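Local atomic coordinates of ECL CdiI (Enterobacter cloacae subsp. cloacae, PDB entry 4NTQ), a protein that serves as the immunity protein of a contact-dependent growth inhibition system, pairing with the toxic ribosomal RNase CdiA-CT of Enterobacter cloacae. Residues 45-59 with 133-145. Numbering follows the deposited sequence. Where two conformers were deposited one is given.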
loop_
_atom_site.group_PDB
_atom_site.type_symbol
_atom_site.label_atom_id
_atom_site.label_comp_id
_atom_site.label_asym_id
_atom_site.label_seq_id
_atom_site.Cartn_x
_atom_site.Cartn_y
_atom_site.Cartn_z
ATOM N N LYS B 45 -1.564 -2.933 -13.944
ATOM C CA LYS B 45 -0.723 -2.099 -14.805
ATOM C C LYS B 45 -1.563 -1.089 -15.579
ATOM O O LYS B 45 -1.160 0.057 -15.766
ATOM C CB LYS B 45 0.103 -2.966 -15.768
ATOM C CG LYS B 45 1.317 -3.627 -15.123
ATOM C CD LYS B 45 2.086 -4.508 -16.112
ATOM C CE LYS B 45 3.507 -4.727 -15.612
ATOM N NZ LYS B 45 4.305 -5.603 -16.505
ATOM N N ASN B 46 -2.733 -1.513 -16.030
ATOM C CA ASN B 46 -3.624 -0.588 -16.714
ATOM C C ASN B 46 -4.050 0.562 -15.788
ATOM O O ASN B 46 -4.045 1.726 -16.175
ATOM C CB ASN B 46 -4.840 -1.329 -17.261
ATOM C CG ASN B 46 -5.955 -0.397 -17.620
ATOM O OD1 ASN B 46 -5.944 0.210 -18.687
ATOM N ND2 ASN B 46 -6.930 -0.259 -16.721
ATOM N N SER B 47 -4.382 0.219 -14.552
ATOM C CA SER B 47 -4.774 1.197 -13.556
ATOM C C SER B 47 -3.652 2.191 -13.262
ATOM O O SER B 47 -3.903 3.382 -13.119
ATOM C CB SER B 47 -5.197 0.490 -12.273
ATOM O OG SER B 47 -5.198 1.376 -11.175
ATOM N N TRP B 48 -2.418 1.699 -13.183
ATOM C CA TRP B 48 -1.263 2.558 -12.937
ATOM C C TRP B 48 -1.032 3.499 -14.116
ATOM O O TRP B 48 -0.713 4.671 -13.929
ATOM C CB TRP B 48 -0.001 1.716 -12.708
ATOM C CG TRP B 48 -0.088 0.745 -11.560
ATOM C CD1 TRP B 48 -0.919 0.821 -10.481
ATOM C CD2 TRP B 48 0.681 -0.455 -11.390
ATOM N NE1 TRP B 48 -0.721 -0.258 -9.643
ATOM C CE2 TRP B 48 0.257 -1.057 -10.182
ATOM C CE3 TRP B 48 1.686 -1.083 -12.145
ATOM C CZ2 TRP B 48 0.807 -2.250 -9.703
ATOM C CZ3 TRP B 48 2.230 -2.278 -11.672
ATOM C CH2 TRP B 48 1.783 -2.849 -10.461
ATOM N N LEU B 49 -1.186 2.975 -15.331
ATOM C CA LEU B 49 -1.059 3.792 -16.541
ATOM C C LEU B 49 -2.047 4.964 -16.528
ATOM O O LEU B 49 -1.666 6.099 -16.782
ATOM C CB LEU B 49 -1.269 2.949 -17.803
ATOM C CG LEU B 49 -1.087 3.680 -19.137
ATOM C CD1 LEU B 49 0.254 4.365 -19.190
ATOM C CD2 LEU B 49 -1.216 2.723 -20.316
ATOM N N LYS B 50 -3.309 4.681 -16.226
ATOM C CA LYS B 50 -4.342 5.719 -16.180
ATOM C C LYS B 50 -4.043 6.725 -15.090
ATOM O O LYS B 50 -4.101 7.930 -15.318
ATOM C CB LYS B 50 -5.727 5.112 -15.942
ATOM C CG LYS B 50 -6.317 4.385 -17.145
ATOM C CD LYS B 50 -7.732 3.890 -16.841
ATOM C CE LYS B 50 -8.362 3.207 -18.045
ATOM N NZ LYS B 50 -9.555 2.388 -17.668
ATOM N N SER B 51 -3.699 6.214 -13.908
ATOM C CA SER B 51 -3.439 7.055 -12.741
ATOM C C SER B 51 -2.229 7.965 -12.955
ATOM O O SER B 51 -2.225 9.114 -12.534
ATOM C CB SER B 51 -3.248 6.179 -11.505
ATOM O OG SER B 51 -2.980 6.961 -10.362
ATOM N N LEU B 52 -1.202 7.429 -13.612
ATOM C CA LEU B 52 -0.007 8.177 -13.935
ATOM C C LEU B 52 -0.318 9.269 -14.977
ATOM O O LEU B 52 0.075 10.429 -14.816
ATOM C CB LEU B 52 1.086 7.223 -14.420
ATOM C CG LEU B 52 1.698 6.384 -13.282
ATOM C CD1 LEU B 52 2.520 5.225 -13.824
ATOM C CD2 LEU B 52 2.548 7.247 -12.345
ATOM N N GLY B 53 -1.039 8.896 -16.027
ATOM C CA GLY B 53 -1.551 9.868 -16.980
ATOM C C GLY B 53 -2.255 11.059 -16.330
ATOM O O GLY B 53 -1.892 12.198 -16.592
ATOM N N GLU B 54 -3.237 10.804 -15.468
ATOM C CA GLU B 54 -3.959 11.889 -14.791
ATOM C C GLU B 54 -3.007 12.760 -13.986
ATOM O O GLU B 54 -2.962 13.973 -14.179
ATOM C CB GLU B 54 -5.044 11.359 -13.847
ATOM C CG GLU B 54 -6.049 10.402 -14.459
ATOM C CD GLU B 54 -6.991 9.820 -13.415
ATOM O OE1 GLU B 54 -6.899 10.243 -12.242
ATOM O OE2 GLU B 54 -7.813 8.941 -13.758
ATOM N N GLY B 55 -2.247 12.138 -13.086
ATOM C CA GLY B 55 -1.348 12.874 -12.214
ATOM C C GLY B 55 -0.273 13.637 -12.970
ATOM O O GLY B 55 -0.053 14.821 -12.726
ATOM N N LEU B 56 0.402 12.963 -13.895
ATOM C CA LEU B 56 1.422 13.637 -14.693
ATOM C C LEU B 56 0.836 14.829 -15.456
ATOM O O LEU B 56 1.464 15.883 -15.555
ATOM C CB LEU B 56 2.120 12.660 -15.664
ATOM C CG LEU B 56 3.147 11.726 -15.010
ATOM C CD1 LEU B 56 3.595 10.642 -15.951
ATOM C CD2 LEU B 56 4.336 12.539 -14.542
ATOM N N SER B 57 -0.364 14.660 -15.993
ATOM C CA SER B 57 -0.918 15.678 -16.875
ATOM C C SER B 57 -1.094 17.025 -16.163
ATOM O O SER B 57 -0.732 18.059 -16.715
ATOM C CB SER B 57 -2.223 15.208 -17.520
ATOM O OG SER B 57 -3.274 15.180 -16.576
ATOM N N ASN B 58 -1.590 17.012 -14.928
ATOM C CA ASN B 58 -1.792 18.259 -14.179
ATOM C C ASN B 58 -0.891 18.413 -12.952
ATOM O O ASN B 58 -1.103 19.305 -12.133
ATOM C CB ASN B 58 -3.263 18.425 -13.772
ATOM C CG ASN B 58 -3.791 17.232 -12.997
ATOM O OD1 ASN B 58 -3.047 16.550 -12.285
ATOM N ND2 ASN B 58 -5.074 16.957 -13.152
ATOM N N LYS B 59 0.091 17.523 -12.830
ATOM C CA LYS B 59 1.088 17.592 -11.762
ATOM C C LYS B 59 0.478 17.663 -10.355
ATOM O O LYS B 59 0.928 18.429 -9.504
ATOM C CB LYS B 59 2.045 18.761 -12.014
ATOM C CG LYS B 59 2.834 18.636 -13.319
ATOM C CD LYS B 59 3.787 17.442 -13.279
ATOM C CE LYS B 59 4.611 17.323 -14.554
ATOM N NZ LYS B 59 3.901 16.585 -15.629
ATOM N N LEU B 133 11.227 13.308 -11.559
ATOM C CA LEU B 133 10.118 13.220 -12.507
ATOM C C LEU B 133 10.433 12.303 -13.676
ATOM O O LEU B 133 9.594 11.485 -14.060
ATOM C CB LEU B 133 9.753 14.602 -13.042
ATOM C CG LEU B 133 8.554 14.648 -13.978
ATOM C CD1 LEU B 133 7.370 13.968 -13.298
ATOM C CD2 LEU B 133 8.225 16.096 -14.326
ATOM N N ASN B 134 11.635 12.433 -14.242
ATOM C CA ASN B 134 12.020 11.610 -15.389
ATOM C C ASN B 134 11.867 10.118 -15.131
ATOM O O ASN B 134 11.505 9.355 -16.030
ATOM C CB ASN B 134 13.462 11.895 -15.826
ATOM C CG ASN B 134 13.579 13.129 -16.707
ATOM O OD1 ASN B 134 12.647 13.494 -17.424
ATOM N ND2 ASN B 134 14.739 13.768 -16.665
ATOM N N SER B 135 12.142 9.691 -13.904
ATOM C CA SER B 135 12.124 8.261 -13.644
ATOM C C SER B 135 10.668 7.786 -13.597
ATOM O O SER B 135 10.366 6.640 -13.930
ATOM C CB SER B 135 12.894 7.908 -12.370
ATOM O OG SER B 135 12.206 8.396 -11.241
ATOM N N VAL B 136 9.761 8.682 -13.222
ATOM C CA VAL B 136 8.338 8.352 -13.228
ATOM C C VAL B 136 7.797 8.350 -14.653
ATOM O O VAL B 136 6.994 7.494 -15.028
ATOM C CB VAL B 136 7.525 9.320 -12.356
ATOM C CG1 VAL B 136 6.033 9.034 -12.497
ATOM C CG2 VAL B 136 7.964 9.200 -10.896
ATOM N N LEU B 137 8.248 9.313 -15.447
ATOM C CA LEU B 137 7.916 9.330 -16.861
ATOM C C LEU B 137 8.316 8.016 -17.525
ATOM O O LEU B 137 7.525 7.424 -18.254
ATOM C CB LEU B 137 8.621 10.485 -17.546
ATOM C CG LEU B 137 8.082 11.866 -17.222
ATOM C CD1 LEU B 137 8.913 12.949 -17.931
ATOM C CD2 LEU B 137 6.615 11.932 -17.621
ATOM N N ASP B 138 9.543 7.560 -17.276
ATOM C CA ASP B 138 10.024 6.330 -17.907
ATOM C C ASP B 138 9.089 5.161 -17.546
ATOM O O ASP B 138 8.647 4.412 -18.419
ATOM C CB ASP B 138 11.473 6.022 -17.501
ATOM C CG ASP B 138 12.467 7.094 -17.966
ATOM O OD1 ASP B 138 12.231 7.727 -19.023
ATOM O OD2 ASP B 138 13.482 7.304 -17.258
ATOM N N PHE B 139 8.747 5.045 -16.263
ATOM C CA PHE B 139 7.808 4.017 -15.831
ATOM C C PHE B 139 6.427 4.176 -16.478
ATOM O O PHE B 139 5.787 3.198 -16.846
ATOM C CB PHE B 139 7.664 4.025 -14.310
ATOM C CG PHE B 139 6.784 2.927 -13.781
ATOM C CD1 PHE B 139 7.097 1.601 -14.018
ATOM C CD2 PHE B 139 5.664 3.226 -13.025
ATOM C CE1 PHE B 139 6.302 0.590 -13.522
ATOM C CE2 PHE B 139 4.856 2.233 -12.530
ATOM C CZ PHE B 139 5.175 0.902 -12.778
ATOM N N TYR B 140 5.968 5.416 -16.595
ATOM C CA TYR B 140 4.713 5.703 -17.275
ATOM C C TYR B 140 4.774 5.247 -18.736
ATOM O O TYR B 140 3.891 4.555 -19.221
ATOM C CB TYR B 140 4.433 7.196 -17.180
ATOM C CG TYR B 140 3.415 7.735 -18.161
ATOM C CD1 TYR B 140 2.073 7.419 -18.046
ATOM C CD2 TYR B 140 3.798 8.582 -19.180
ATOM C CE1 TYR B 140 1.149 7.918 -18.926
ATOM C CE2 TYR B 140 2.872 9.103 -20.061
ATOM C CZ TYR B 140 1.551 8.766 -19.936
ATOM O OH TYR B 140 0.621 9.281 -20.821
ATOM N N HIS B 141 5.836 5.629 -19.431
ATOM C CA HIS B 141 6.032 5.206 -20.816
ATOM C C HIS B 141 6.118 3.682 -20.986
ATOM O O HIS B 141 5.617 3.138 -21.973
ATOM C CB HIS B 141 7.275 5.885 -21.396
ATOM C CG HIS B 141 7.097 7.355 -21.608
ATOM N ND1 HIS B 141 8.139 8.252 -21.539
ATOM C CD2 HIS B 141 5.990 8.086 -21.883
ATOM C CE1 HIS B 141 7.684 9.474 -21.763
ATOM N NE2 HIS B 141 6.383 9.398 -21.975
ATOM N N SER B 142 6.743 2.990 -20.035
ATOM C CA SER B 142 6.944 1.551 -20.203
ATOM C C SER B 142 5.624 0.802 -20.061
ATOM O O SER B 142 5.414 -0.248 -20.677
ATOM C CB SER B 142 7.948 1.008 -19.199
ATOM O OG SER B 142 7.437 1.143 -17.889
ATOM N N LEU B 143 4.732 1.335 -19.241
ATOM C CA LEU B 143 3.437 0.719 -19.079
ATOM C C LEU B 143 2.660 0.983 -20.351
ATOM O O LEU B 143 1.832 0.181 -20.765
ATOM C CB LEU B 143 2.715 1.320 -17.881
ATOM C CG LEU B 143 3.372 1.005 -16.540
ATOM C CD1 LEU B 143 2.702 1.807 -15.439
ATOM C CD2 LEU B 143 3.316 -0.490 -16.251
ATOM N N ASN B 144 2.954 2.121 -20.970
ATOM C CA ASN B 144 2.230 2.590 -22.146
ATOM C C ASN B 144 2.595 1.762 -23.385
ATOM O O ASN B 144 1.916 1.814 -24.416
ATOM C CB ASN B 144 2.538 4.079 -22.349
ATOM C CG ASN B 144 1.588 4.763 -23.315
ATOM O OD1 ASN B 144 0.406 4.435 -23.394
ATOM N ND2 ASN B 144 2.110 5.733 -24.051
ATOM N N ASN B 145 3.684 1.001 -23.258
ATOM C CA ASN B 145 4.163 0.082 -24.291
ATOM C C ASN B 145 4.171 -1.350 -23.779
ATOM O O ASN B 145 5.173 -2.056 -23.901
ATOM C CB ASN B 145 5.577 0.456 -24.728
ATOM C CG ASN B 145 5.601 1.638 -25.667
ATOM O OD1 ASN B 145 5.676 1.466 -26.887
ATOM N ND2 ASN B 145 5.542 2.853 -25.109
#
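L52, L56, Y140 and L143 interlock knobs-into-holes where helix 45-58 meets helix 133-144, a helix pair packed beside an antiparallel sheet in the CdiI N-terminal domain. The segment axes pass 9.3 Å apart at 132°, and no hydrogen bond crosses between the segments; leucine suits such a place because its two methyl branches can meet different neighbours. L52 drops among V136, F139, Y140 and L143: its CD1 lies 3.8 Å from F139 CD2, while CD2 turns to V136. From the other helix, L143 fills a hole formed by K45, W48, L49 and L52, with CD1 against W48 CB and CD2 reaching the aliphatic CG of K45. W48 NE1 hydrogen-bonds A65 O on strand 61-65, so the indole pairs its one N-H while its carbon atoms pack against the other helix. Y140 has CG anti to the backbone N (chi1 162°), which sends its ring across helix 45-58, into the hole formed by L49, L52, G53 and L56; Y140 CE1 comes 3.8 Å from the backbone N of G53, and L49 CD1 meets the same ring carbon. On strand 76-85, L82 meets L52 and V136, and F84 meets L56 and L133. L56 forks: CD2 packs 3.6 Å from L133 CD1, whereas CD1 makes a CH-pi contact over one face of Y140, 4.1 Å from the ring centroid.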